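Local coordinates for sugar ABC transporter (Sugar-binding protein) (Bacillus halodurans, PDB 4YO7) that binds myo-inositol in the cleft between its two lobes and probably serves as the solute-binding component of an ABC sugar importer, at residues 202-207 with 225-230; 172-177 with 230-235; 150-155 with 309-314; 63-68 with 283-288. All coordinates share one frame; numbering follows the deposited sequence.

Contact 1 (202-207 with 225-230); sequences VVLQGT and SGTEID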
loop_
_atom_site.group_PDB
_atom_site.type_symbol
_atom_site.label_atom_id
_atom_site.label_comp_id
_atom_site.label_asym_id
_atom_site.label_seq_id
_atom_site.Cartn_x
_atom_site.Cartn_y
_atom_site.Cartn_z
ATOM N N VAL A 202 13.227 4.146 -19.283
ATOM C CA VAL A 202 13.638 4.290 -17.888
ATOM C C VAL A 202 15.098 4.715 -17.866
ATOM O O VAL A 202 15.980 3.975 -18.325
ATOM C CB VAL A 202 13.442 2.985 -17.092
ATOM C CG1 VAL A 202 13.948 3.144 -15.641
ATOM C CG2 VAL A 202 11.962 2.557 -17.105
ATOM N N VAL A 203 15.359 5.920 -17.363
ATOM C CA VAL A 203 16.728 6.424 -17.299
ATOM C C VAL A 203 17.317 6.372 -15.886
ATOM O O VAL A 203 18.535 6.384 -15.733
ATOM C CB VAL A 203 16.846 7.884 -17.821
ATOM C CG1 VAL A 203 16.471 7.937 -19.304
ATOM C CG2 VAL A 203 15.995 8.859 -17.005
ATOM N N LEU A 204 16.455 6.300 -14.875
ATOM C CA LEU A 204 16.879 6.240 -13.479
ATOM C C LEU A 204 15.900 5.347 -12.747
ATOM O O LEU A 204 14.697 5.386 -13.018
ATOM C CB LEU A 204 16.904 7.622 -12.832
ATOM C CG LEU A 204 17.955 8.594 -13.351
ATOM C CD1 LEU A 204 17.598 10.009 -12.942
ATOM C CD2 LEU A 204 19.348 8.235 -12.867
ATOM N N GLN A 205 16.418 4.544 -11.826
ATOM C CA GLN A 205 15.568 3.720 -10.980
ATOM C C GLN A 205 16.285 3.534 -9.661
ATOM O O GLN A 205 17.409 3.041 -9.625
ATOM C CB GLN A 205 15.278 2.364 -11.610
ATOM C CG GLN A 205 14.313 1.549 -10.785
ATOM C CD GLN A 205 14.006 0.196 -11.389
ATOM O OE1 GLN A 205 14.327 -0.080 -12.554
ATOM N NE2 GLN A 205 13.388 -0.669 -10.593
ATOM N N GLY A 206 15.628 3.939 -8.585
ATOM C CA GLY A 206 16.189 3.805 -7.268
ATOM C C GLY A 206 15.096 3.729 -6.233
ATOM O O GLY A 206 13.965 4.099 -6.513
ATOM N N THR A 207 15.444 3.285 -5.031
ATOM C CA THR A 207 14.456 3.161 -3.953
ATOM C C THR A 207 14.517 4.330 -2.966
ATOM O O THR A 207 15.596 4.774 -2.526
ATOM C CB THR A 207 14.622 1.843 -3.198
ATOM O OG1 THR A 207 13.646 1.739 -2.156
ATOM C CG2 THR A 207 15.994 1.722 -2.594
ATOM N N SER A 225 22.797 14.663 -10.812
ATOM C CA SER A 225 23.418 13.794 -11.800
ATOM C C SER A 225 23.384 14.414 -13.198
ATOM O O SER A 225 24.073 13.954 -14.097
ATOM C CB SER A 225 22.729 12.429 -11.824
ATOM O OG SER A 225 21.523 12.445 -12.585
ATOM N N GLY A 226 22.571 15.450 -13.380
ATOM C CA GLY A 226 22.430 16.080 -14.677
ATOM C C GLY A 226 21.580 15.302 -15.676
ATOM O O GLY A 226 21.306 15.799 -16.774
ATOM N N THR A 227 21.165 14.090 -15.303
ATOM C CA THR A 227 20.308 13.254 -16.146
ATOM C C THR A 227 19.031 13.991 -16.511
ATOM O O THR A 227 18.418 14.617 -15.659
ATOM C CB THR A 227 19.924 11.957 -15.430
ATOM O OG1 THR A 227 21.109 11.268 -15.036
ATOM C CG2 THR A 227 19.098 11.057 -16.328
ATOM N N GLU A 228 18.626 13.919 -17.773
ATOM C CA GLU A 228 17.388 14.568 -18.200
ATOM C C GLU A 228 16.206 13.688 -17.815
ATOM O O GLU A 228 16.187 12.505 -18.133
ATOM C CB GLU A 228 17.402 14.831 -19.696
ATOM C CG GLU A 228 18.504 15.798 -20.119
ATOM C CD GLU A 228 18.218 16.466 -21.447
ATOM O OE1 GLU A 228 17.518 15.853 -22.282
ATOM O OE2 GLU A 228 18.683 17.609 -21.651
ATOM N N ILE A 229 15.251 14.281 -17.098
ATOM C CA ILE A 229 14.082 13.570 -16.582
ATOM C C ILE A 229 12.811 14.285 -17.045
ATOM O O ILE A 229 12.682 15.488 -16.876
ATOM C CB ILE A 229 14.101 13.514 -15.035
ATOM C CG1 ILE A 229 15.371 12.809 -14.536
ATOM C CG2 ILE A 229 12.848 12.838 -14.483
ATOM C CD1 ILE A 229 15.546 12.853 -13.022
ATOM N N ASP A 230 11.866 13.541 -17.602
ATOM C CA ASP A 230 10.605 14.123 -18.032
ATOM C C ASP A 230 9.464 13.767 -17.086
ATOM O O ASP A 230 8.487 14.507 -16.999
ATOM C CB ASP A 230 10.270 13.682 -19.456
ATOM C CG ASP A 230 11.295 14.160 -20.444
ATOM O OD1 ASP A 230 11.458 15.387 -20.572
ATOM O OD2 ASP A 230 11.961 13.321 -21.074
#
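Leu204 CD1 packs against Ile229 CD1 at 3.5 Å, and this methyl pair is the tight part of the contact between strand 202-207 and the connection 225-230. The two side chains cross at nearly 90°, and Leu204 CD1 also lies 3.9 Å from Ile229 CG1. Leu204 and Thr227 instead meet end-on, CD1 touching Thr227 CG2 at 3.8 Å. The threonine presents this methyl because its CG2 stands anti to the backbone N while OG1 (chi1 -56°) turns back to Ser225. Behind the methyl cluster, Trp222 of helix 212-224 touches both Leu204 and Ile229, and Ala172 of the next strand closes the inner side. The arrangement belongs to a Rossmann-like alpha/beta lobe: 202-207 is an edge strand of a parallel sheet, and the chain leaves it through helix 212-224 to return by 225-230 toward strand 231-234. The outer side is looser. Val203 and Thr227 pass side by side, pointing opposite ways, with CG2 to CG2 at 3.9 Å, and Val203 CG2 also lies near Glu228 O. Farther out, Gly226 leaves the helix with positive phi, and Ser225 OG accepts from Thr227 N at 3.2 Å, an ST turn. The same oxygen is hydrogen-bonded to Thr227 OG1 at 2.8 Å. Glu228 directs its CB away from the strand, at the exposed margin.

Contact 2 (172-177 with 230-235); sequences AIMDGE and DAVVAN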
loop_
_atom_site.group_PDB
_atom_site.type_symbol
_atom_site.label_atom_id
_atom_site.label_comp_id
_atom_site.label_asym_id
_atom_site.label_seq_id
_atom_site.Cartn_x
_atom_site.Cartn_y
_atom_site.Cartn_z
ATOM N N ALA A 172 12.038 8.454 -14.562
ATOM C CA ALA A 172 12.744 8.075 -13.341
ATOM C C ALA A 172 11.735 7.394 -12.420
ATOM O O ALA A 172 10.709 7.986 -12.086
ATOM C CB ALA A 172 13.350 9.307 -12.670
ATOM N N ILE A 173 12.005 6.139 -12.065
ATOM C CA ILE A 173 11.110 5.357 -11.220
ATOM C C ILE A 173 11.640 5.292 -9.799
ATOM O O ILE A 173 12.788 4.887 -9.588
ATOM C CB ILE A 173 10.933 3.910 -11.755
ATOM C CG1 ILE A 173 10.192 3.932 -13.096
ATOM C CG2 ILE A 173 10.153 3.047 -10.758
ATOM C CD1 ILE A 173 10.074 2.574 -13.759
HETATM N N MSE A 174 10.809 5.694 -8.835
HETATM C CA MSE A 174 11.119 5.524 -7.410
HETATM C C MSE A 174 10.466 4.258 -6.888
HETATM O O MSE A 174 9.253 4.187 -6.698
HETATM C CB MSE A 174 10.667 6.727 -6.574
HETATM C CG MSE A 174 11.364 7.981 -6.971
HETATM SE SE MSE A 174 10.937 9.398 -5.676
HETATM C CE MSE A 174 12.410 10.587 -6.118
ATOM N N ASP A 175 11.304 3.252 -6.681
ATOM C CA ASP A 175 10.908 2.029 -5.987
ATOM C C ASP A 175 10.595 2.297 -4.533
ATOM O O ASP A 175 11.271 3.094 -3.844
ATOM C CB ASP A 175 12.011 0.943 -6.038
ATOM C CG ASP A 175 12.040 0.147 -7.325
ATOM O OD1 ASP A 175 10.972 -0.276 -7.856
ATOM O OD2 ASP A 175 13.179 -0.122 -7.790
ATOM N N GLY A 176 9.569 1.620 -4.047
ATOM C CA GLY A 176 9.295 1.592 -2.630
ATOM C C GLY A 176 10.223 0.629 -1.891
ATOM O O GLY A 176 11.367 0.362 -2.331
ATOM N N GLU A 177 9.753 0.136 -0.754
ATOM C CA GLU A 177 10.558 -0.756 0.076
ATOM C C GLU A 177 10.867 -2.047 -0.683
ATOM O O GLU A 177 9.974 -2.799 -1.117
ATOM C CB GLU A 177 9.854 -1.039 1.416
ATOM C CG GLU A 177 9.791 0.217 2.264
ATOM C CD GLU A 177 9.003 0.080 3.551
ATOM O OE1 GLU A 177 9.095 -0.962 4.226
ATOM O OE2 GLU A 177 8.329 1.066 3.904
ATOM N N ASP A 230 11.866 13.541 -17.602
ATOM C CA ASP A 230 10.605 14.123 -18.032
ATOM C C ASP A 230 9.464 13.767 -17.086
ATOM O O ASP A 230 8.487 14.507 -16.999
ATOM C CB ASP A 230 10.270 13.682 -19.456
ATOM C CG ASP A 230 11.295 14.160 -20.444
ATOM O OD1 ASP A 230 11.458 15.387 -20.572
ATOM O OD2 ASP A 230 11.961 13.321 -21.074
ATOM N N ALA A 231 9.606 12.657 -16.365
ATOM C CA ALA A 231 8.607 12.216 -15.383
ATOM C C ALA A 231 9.265 11.443 -14.269
ATOM O O ALA A 231 10.180 10.648 -14.507
ATOM C CB ALA A 231 7.546 11.358 -16.033
ATOM N N VAL A 232 8.780 11.697 -13.058
ATOM C CA VAL A 232 9.180 10.966 -11.872
ATOM C C VAL A 232 7.963 10.165 -11.459
ATOM O O VAL A 232 6.912 10.735 -11.188
ATOM C CB VAL A 232 9.645 11.898 -10.746
ATOM C CG1 VAL A 232 9.896 11.098 -9.450
ATOM C CG2 VAL A 232 10.892 12.641 -11.186
ATOM N N VAL A 233 8.102 8.848 -11.451
ATOM C CA VAL A 233 6.984 7.950 -11.239
ATOM C C VAL A 233 7.304 7.111 -10.008
ATOM O O VAL A 233 8.241 6.311 -10.015
ATOM C CB VAL A 233 6.730 7.078 -12.493
ATOM C CG1 VAL A 233 5.540 6.203 -12.285
ATOM C CG2 VAL A 233 6.501 7.973 -13.702
ATOM N N ALA A 234 6.537 7.329 -8.948
ATOM C CA ALA A 234 6.852 6.756 -7.639
ATOM C C ALA A 234 5.860 5.693 -7.238
ATOM O O ALA A 234 4.661 5.835 -7.459
ATOM C CB ALA A 234 6.883 7.850 -6.590
ATOM N N ASN A 235 6.360 4.630 -6.620
ATOM C CA ASN A 235 5.509 3.562 -6.125
ATOM C C ASN A 235 4.492 4.018 -5.047
ATOM O O ASN A 235 3.547 3.262 -4.748
ATOM C CB ASN A 235 6.342 2.428 -5.504
ATOM C CG ASN A 235 7.087 1.521 -6.498
ATOM O OD1 ASN A 235 7.843 0.634 -6.042
ATOM N ND2 ASN A 235 6.905 1.697 -7.806
#
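Ala172, Ile173 and Met174 pair with Val232, Val233 and Ala234 as neighbouring parallel strands, whose short axes run 4.6 Å apart at closest approach and 20° from exact alignment. Backbone hydrogen bonds alternate in direction along the ladder. Ala172 N donates to Ala231 O and its O accepts from Val233 N at 2.8 Å; Met174 N then reaches Val233 O, and Met174 O takes Asn235 N. Between them, the CA-H groups of Val232 and Ile173 lean on Ala172 O and Val233 O.

One side-chain bond carries the pairing past the strand ends: Asn235 OD1 accepts from Gly176 N at 2.8 Å. The donor stands above the amide plane, 43° out of it, while the N-H points nearly straight at OD1. With chi1 at -74°, Asn235 CG is set beside its own backbone N and folds back over Met174 O, 3.4 Å away. Its ND2 goes to Thr187 OG1, which also bonds Asp175 OD1; one threonine thus ties together two buried polar side chains that lie side by side with their planes well turned against each other.

Apolar contact is concentrated on the face bearing Ala172, Met174, Val232 and Ala234. Met174, a selenomethionine, meets Ala234 CB with its CB at 3.9 Å and extends to bring CE within 4.2 Å of Val232 CG1.

These are central strands of the Rossmann-like lobe: helices 212-224 and 237-249 cover the Met174 face, helix 181-195 covers the Ile173 and Val233 face, and strand 200-207 continues the sheet beyond 172-175.

Contact 3 (150-155 with 309-314); sequences SIQSGL and IPYELV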
loop_
_atom_site.group_PDB
_atom_site.type_symbol
_atom_site.label_atom_id
_atom_site.label_comp_id
_atom_site.label_asym_id
_atom_site.label_seq_id
_atom_site.Cartn_x
_atom_site.Cartn_y
_atom_site.Cartn_z
ATOM N N SER A 150 -1.589 -4.909 -6.910
ATOM C CA SER A 150 -0.549 -3.918 -7.073
ATOM C C SER A 150 -0.207 -3.576 -8.511
ATOM O O SER A 150 -0.037 -2.396 -8.834
ATOM C CB SER A 150 0.717 -4.406 -6.367
ATOM O OG SER A 150 0.481 -4.515 -4.984
ATOM N N ILE A 151 -0.088 -4.583 -9.373
ATOM C CA ILE A 151 0.340 -4.290 -10.739
ATOM C C ILE A 151 -0.673 -3.379 -11.439
ATOM O O ILE A 151 -0.269 -2.571 -12.284
ATOM C CB ILE A 151 0.566 -5.561 -11.568
ATOM C CG1 ILE A 151 1.286 -5.209 -12.869
ATOM C CG2 ILE A 151 -0.727 -6.288 -11.799
ATOM C CD1 ILE A 151 1.824 -6.370 -13.621
ATOM N N GLN A 152 -1.955 -3.487 -11.060
ATOM C CA GLN A 152 -3.028 -2.650 -11.623
ATOM C C GLN A 152 -2.730 -1.169 -11.333
ATOM O O GLN A 152 -2.915 -0.303 -12.207
ATOM C CB GLN A 152 -4.418 -3.063 -11.062
ATOM C CG GLN A 152 -5.591 -2.070 -11.339
ATOM C CD GLN A 152 -6.990 -2.493 -10.765
ATOM O OE1 GLN A 152 -7.222 -2.546 -9.540
ATOM N NE2 GLN A 152 -7.930 -2.744 -11.673
ATOM N N SER A 153 -2.262 -0.860 -10.127
ATOM C CA SER A 153 -1.957 0.540 -9.825
ATOM C C SER A 153 -0.758 1.069 -10.636
ATOM O O SER A 153 -0.773 2.231 -11.078
ATOM C CB SER A 153 -1.736 0.757 -8.322
ATOM O OG SER A 153 -0.583 0.166 -7.777
ATOM N N GLY A 154 0.259 0.231 -10.863
ATOM C CA GLY A 154 1.396 0.649 -11.673
ATOM C C GLY A 154 1.008 0.821 -13.134
ATOM O O GLY A 154 1.463 1.758 -13.805
ATOM N N LEU A 155 0.120 -0.049 -13.627
ATOM C CA LEU A 155 -0.387 0.069 -14.997
ATOM C C LEU A 155 -1.236 1.336 -15.168
ATOM O O LEU A 155 -1.060 2.080 -16.134
ATOM C CB LEU A 155 -1.196 -1.163 -15.376
ATOM C CG LEU A 155 -0.448 -2.483 -15.547
ATOM C CD1 LEU A 155 -1.423 -3.639 -15.539
ATOM C CD2 LEU A 155 0.330 -2.497 -16.842
ATOM N N ILE A 309 -10.247 -5.008 -3.760
ATOM C CA ILE A 309 -10.847 -3.709 -3.960
ATOM C C ILE A 309 -10.092 -2.992 -5.079
ATOM O O ILE A 309 -8.862 -2.964 -5.068
ATOM C CB ILE A 309 -10.807 -2.889 -2.658
ATOM C CG1 ILE A 309 -11.455 -3.708 -1.528
ATOM C CG2 ILE A 309 -11.495 -1.543 -2.869
ATOM C CD1 ILE A 309 -11.322 -3.106 -0.135
ATOM N N PRO A 310 -10.822 -2.419 -6.056
ATOM C CA PRO A 310 -10.111 -1.828 -7.191
ATOM C C PRO A 310 -9.311 -0.591 -6.834
ATOM O O PRO A 310 -9.694 0.179 -5.967
ATOM C CB PRO A 310 -11.231 -1.440 -8.164
ATOM C CG PRO A 310 -12.415 -2.188 -7.733
ATOM C CD PRO A 310 -12.284 -2.419 -6.259
ATOM N N TYR A 311 -8.179 -0.442 -7.502
ATOM C CA TYR A 311 -7.494 0.829 -7.602
ATOM C C TYR A 311 -8.243 1.742 -8.595
ATOM O O TYR A 311 -8.852 1.237 -9.544
ATOM C CB TYR A 311 -6.070 0.625 -8.094
ATOM C CG TYR A 311 -5.037 0.179 -7.090
ATOM C CD1 TYR A 311 -4.511 1.074 -6.171
ATOM C CD2 TYR A 311 -4.527 -1.102 -7.119
ATOM C CE1 TYR A 311 -3.513 0.702 -5.296
ATOM C CE2 TYR A 311 -3.531 -1.496 -6.235
ATOM C CZ TYR A 311 -3.028 -0.572 -5.333
ATOM O OH TYR A 311 -2.026 -0.926 -4.472
ATOM N N GLU A 312 -8.189 3.062 -8.395
ATOM C CA GLU A 312 -8.849 4.018 -9.304
ATOM C C GLU A 312 -7.930 5.179 -9.658
ATOM O O GLU A 312 -7.378 5.836 -8.778
ATOM C CB GLU A 312 -10.140 4.559 -8.673
ATOM C CG GLU A 312 -11.104 3.468 -8.194
ATOM C CD GLU A 312 -12.355 4.012 -7.521
ATOM O OE1 GLU A 312 -12.742 5.168 -7.785
ATOM O OE2 GLU A 312 -12.965 3.267 -6.725
ATOM N N LEU A 313 -7.796 5.460 -10.950
ATOM C CA LEU A 313 -6.960 6.565 -11.402
ATOM C C LEU A 313 -7.511 7.892 -10.912
ATOM O O LEU A 313 -8.709 8.150 -11.027
ATOM C CB LEU A 313 -6.867 6.586 -12.928
ATOM C CG LEU A 313 -6.028 7.710 -13.534
ATOM C CD1 LEU A 313 -4.543 7.559 -13.179
ATOM C CD2 LEU A 313 -6.224 7.755 -15.041
ATOM N N VAL A 314 -6.633 8.740 -10.379
ATOM C CA VAL A 314 -7.021 10.083 -9.963
ATOM C C VAL A 314 -6.210 11.136 -10.717
ATOM O O VAL A 314 -4.967 11.081 -10.752
ATOM C CB VAL A 314 -6.823 10.296 -8.450
ATOM C CG1 VAL A 314 -7.391 11.664 -8.031
ATOM C CG2 VAL A 314 -7.466 9.165 -7.649
HETATM O O HOH W 1 -1.295 -3.219 -3.542
HETATM O O HOH W 2 -7.456 -4.405 -7.043
#
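Tyr311 lays one face of its ring against Ser153, at the point where the last part of the chain passes the first turn of helix 150-164 close to the inositol cleft of this two-lobed periplasmic binding protein fold. Ser153 CB sits 3.3 Å from the ring centroid and only 1° off the normal, an almost exactly centred CH-pi contact. Its hydroxyl is turned by chi1 of 68° between the backbone N and the carbonyl carbon, from where OG bonds Ser150 O at 2.8 Å, in the carbonyl plane and on a lone pair. That bond fixes the rotamer of the serine; the helix backbone itself places CB over the ring.

Gln152 approaches from a different direction. Its chain extends from the helix with CG anti to the backbone N, bringing OE1 to the ring's edge, in plane, while the amide itself is turned 86° against the ring. There OE1 accepts from Tyr311 N at 3.1 Å, the donor standing above the amide's carbonyl plane rather than on a lone pair. A water also donates to OE1 and to Ile309 O, so two donors hold this oxygen and the backbone before Tyr311 is tied in as well.

The phenol end is polar and well anchored. Arg186, a residue of the inositol pocket, bonds Tyr311 OH through NH2, and the Tyr311 side chain comes within about 5 Å of the bound inositol. Ser150 OG pairs with Glu181 OE1. A second water bridges Ser150 OG and Tyr311 OH, lying 2.6 Å from each oxygen.

Contact 4 (63-68 with 283-288); sequences QDAMKE and DAKGQG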
loop_
_atom_site.group_PDB
_atom_site.type_symbol
_atom_site.label_atom_id
_atom_site.label_comp_id
_atom_site.label_asym_id
_atom_site.label_seq_id
_atom_site.Cartn_x
_atom_site.Cartn_y
_atom_site.Cartn_z
ATOM N N GLN A 63 -5.615 1.508 9.626
ATOM C CA GLN A 63 -5.750 1.134 11.041
ATOM C C GLN A 63 -6.912 1.866 11.716
ATOM O O GLN A 63 -7.659 1.260 12.475
ATOM C CB GLN A 63 -4.457 1.426 11.787
ATOM C CG GLN A 63 -4.504 1.263 13.338
ATOM C CD GLN A 63 -3.791 0.021 13.807
ATOM O OE1 GLN A 63 -3.770 -0.993 13.123
ATOM N NE2 GLN A 63 -3.151 0.120 14.961
ATOM N N ASP A 64 -7.072 3.157 11.427
ATOM C CA ASP A 64 -8.194 3.920 11.999
ATOM C C ASP A 64 -9.523 3.329 11.529
ATOM O O ASP A 64 -10.499 3.260 12.299
ATOM C CB ASP A 64 -8.121 5.404 11.608
ATOM C CG ASP A 64 -6.998 6.156 12.323
ATOM O OD1 ASP A 64 -6.430 5.624 13.302
ATOM O OD2 ASP A 64 -6.700 7.299 11.911
ATOM N N ALA A 65 -9.563 2.892 10.272
ATOM C CA ALA A 65 -10.775 2.274 9.730
ATOM C C ALA A 65 -11.048 0.911 10.388
ATOM O O ALA A 65 -12.216 0.571 10.628
ATOM C CB ALA A 65 -10.676 2.119 8.224
HETATM N N MSE A 66 -9.990 0.145 10.688
HETATM C CA MSE A 66 -10.156 -1.130 11.409
HETATM C C MSE A 66 -10.728 -0.871 12.794
HETATM O O MSE A 66 -11.648 -1.558 13.232
HETATM C CB MSE A 66 -8.830 -1.913 11.508
HETATM C CG MSE A 66 -8.329 -2.338 10.170
HETATM SE SE MSE A 66 -6.883 -3.637 10.358
HETATM C CE MSE A 66 -5.498 -2.520 11.037
ATOM N N LYS A 67 -10.196 0.127 13.489
ATOM C CA LYS A 67 -10.670 0.423 14.836
ATOM C C LYS A 67 -12.128 0.899 14.827
ATOM O O LYS A 67 -12.925 0.533 15.692
ATOM C CB LYS A 67 -9.757 1.461 15.493
ATOM C CG LYS A 67 -8.380 0.913 15.791
ATOM C CD LYS A 67 -7.520 1.908 16.565
ATOM C CE LYS A 67 -6.196 1.284 16.986
ATOM N NZ LYS A 67 -5.372 2.200 17.844
ATOM N N GLU A 68 -12.492 1.710 13.843
ATOM C CA GLU A 68 -13.871 2.180 13.734
ATOM C C GLU A 68 -14.840 1.023 13.482
ATOM O O GLU A 68 -15.925 0.952 14.086
ATOM C CB GLU A 68 -13.996 3.215 12.613
ATOM C CG GLU A 68 -13.508 4.605 12.970
ATOM C CD GLU A 68 -14.623 5.555 13.391
ATOM O OE1 GLU A 68 -15.817 5.206 13.255
ATOM O OE2 GLU A 68 -14.295 6.665 13.857
ATOM N N ASP A 283 -7.979 2.183 -1.460
ATOM C CA ASP A 283 -9.064 2.382 -0.507
ATOM C C ASP A 283 -8.673 1.871 0.872
ATOM O O ASP A 283 -8.981 0.726 1.232
ATOM C CB ASP A 283 -10.303 1.672 -1.021
ATOM C CG ASP A 283 -11.556 1.982 -0.210
ATOM O OD1 ASP A 283 -11.510 2.777 0.748
ATOM O OD2 ASP A 283 -12.613 1.425 -0.564
ATOM N N ALA A 284 -8.009 2.734 1.642
ATOM C CA ALA A 284 -7.578 2.385 2.988
ATOM C C ALA A 284 -8.760 2.017 3.888
ATOM O O ALA A 284 -8.697 1.018 4.636
ATOM C CB ALA A 284 -6.782 3.537 3.612
ATOM N N LYS A 285 -9.821 2.827 3.821
ATOM C CA LYS A 285 -10.989 2.610 4.662
ATOM C C LYS A 285 -11.653 1.283 4.324
ATOM O O LYS A 285 -11.982 0.504 5.214
ATOM C CB LYS A 285 -11.988 3.758 4.524
ATOM C CG LYS A 285 -13.228 3.588 5.405
ATOM C CD LYS A 285 -13.777 4.931 5.903
ATOM C CE LYS A 285 -14.748 4.741 7.074
ATOM N NZ LYS A 285 -14.048 4.472 8.383
ATOM N N GLY A 286 -11.827 1.019 3.037
ATOM C CA GLY A 286 -12.383 -0.241 2.578
ATOM C C GLY A 286 -11.559 -1.449 2.991
ATOM O O GLY A 286 -12.093 -2.441 3.484
ATOM N N GLN A 287 -10.248 -1.374 2.802
ATOM C CA GLN A 287 -9.387 -2.458 3.237
ATOM C C GLN A 287 -9.474 -2.707 4.734
ATOM O O GLN A 287 -9.594 -3.854 5.166
ATOM C CB GLN A 287 -7.937 -2.191 2.828
ATOM C CG GLN A 287 -7.737 -2.229 1.316
ATOM C CD GLN A 287 -6.304 -1.964 0.914
ATOM O OE1 GLN A 287 -5.420 -1.862 1.756
ATOM N NE2 GLN A 287 -6.082 -1.832 -0.371
ATOM N N GLY A 288 -9.428 -1.640 5.536
ATOM C CA GLY A 288 -9.465 -1.811 6.975
ATOM C C GLY A 288 -10.799 -2.341 7.481
ATOM O O GLY A 288 -10.826 -3.319 8.229
HETATM O O HOH W 3 -14.299 1.772 9.205
#
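Lys285 runs alongside Ala65, where helix 57-70, through 63-68, packs on the first turn of helix 284-299. The lysine backbone comes first: Ala65 CB presses on Lys285 CA at 3.6 Å and lies nearly as close to Lys285 O. From CB, which starts out beside the other helix rather than at it, CG continues anti to the backbone N (chi1 -179°) and passes Ala65 CB at 4.1 Å. Bends at chi2 and chi4 then curl the chain back, so that NZ returns to 4.1 Å from the same methyl. There NZ donates to a water, 2.8 Å away, that in turn donates to Ala65 O. Glu68 OE1 stays 5.2 Å from NZ, an opposite charge nearby without a salt bridge.

On the buried side Gly288 allows closer approach: Met66, a selenomethionine, sets CG 3.3 Å from Gly288 O, and the two CA atoms are 4.5 Å apart. Asp283 OD1 caps the second helix by accepting from Gly286 N. The short axes approach to 7.5 Å at a crossing angle of -46°, a close crossing of small residues, Ala65 and Gly288, between two helices flanking the six-stranded sheet of one Rossmann-like lobe.

In the fold
Contacts 1 and 2 share Asp230 and one four-stranded parallel sheet, their centres 9 Å apart; contact 1 is nested along the chain inside the loop closed by contact 2, which lies inside that of contact 3. Contact 4 belongs to the other lobe, its centre about 35 Å from that of contact 1 and 26 Å from that of contact 2. Contact 3 lies between, 15 Å from contact 2 and 18 Å from contact 4, centre to centre, touching the latter where Ile309 packs on Gly286 and Gln287. Segments of contacts 3 and 4 alternate along the chain, in keeping with the repeated crossings between lobes that frame the inositol cleft.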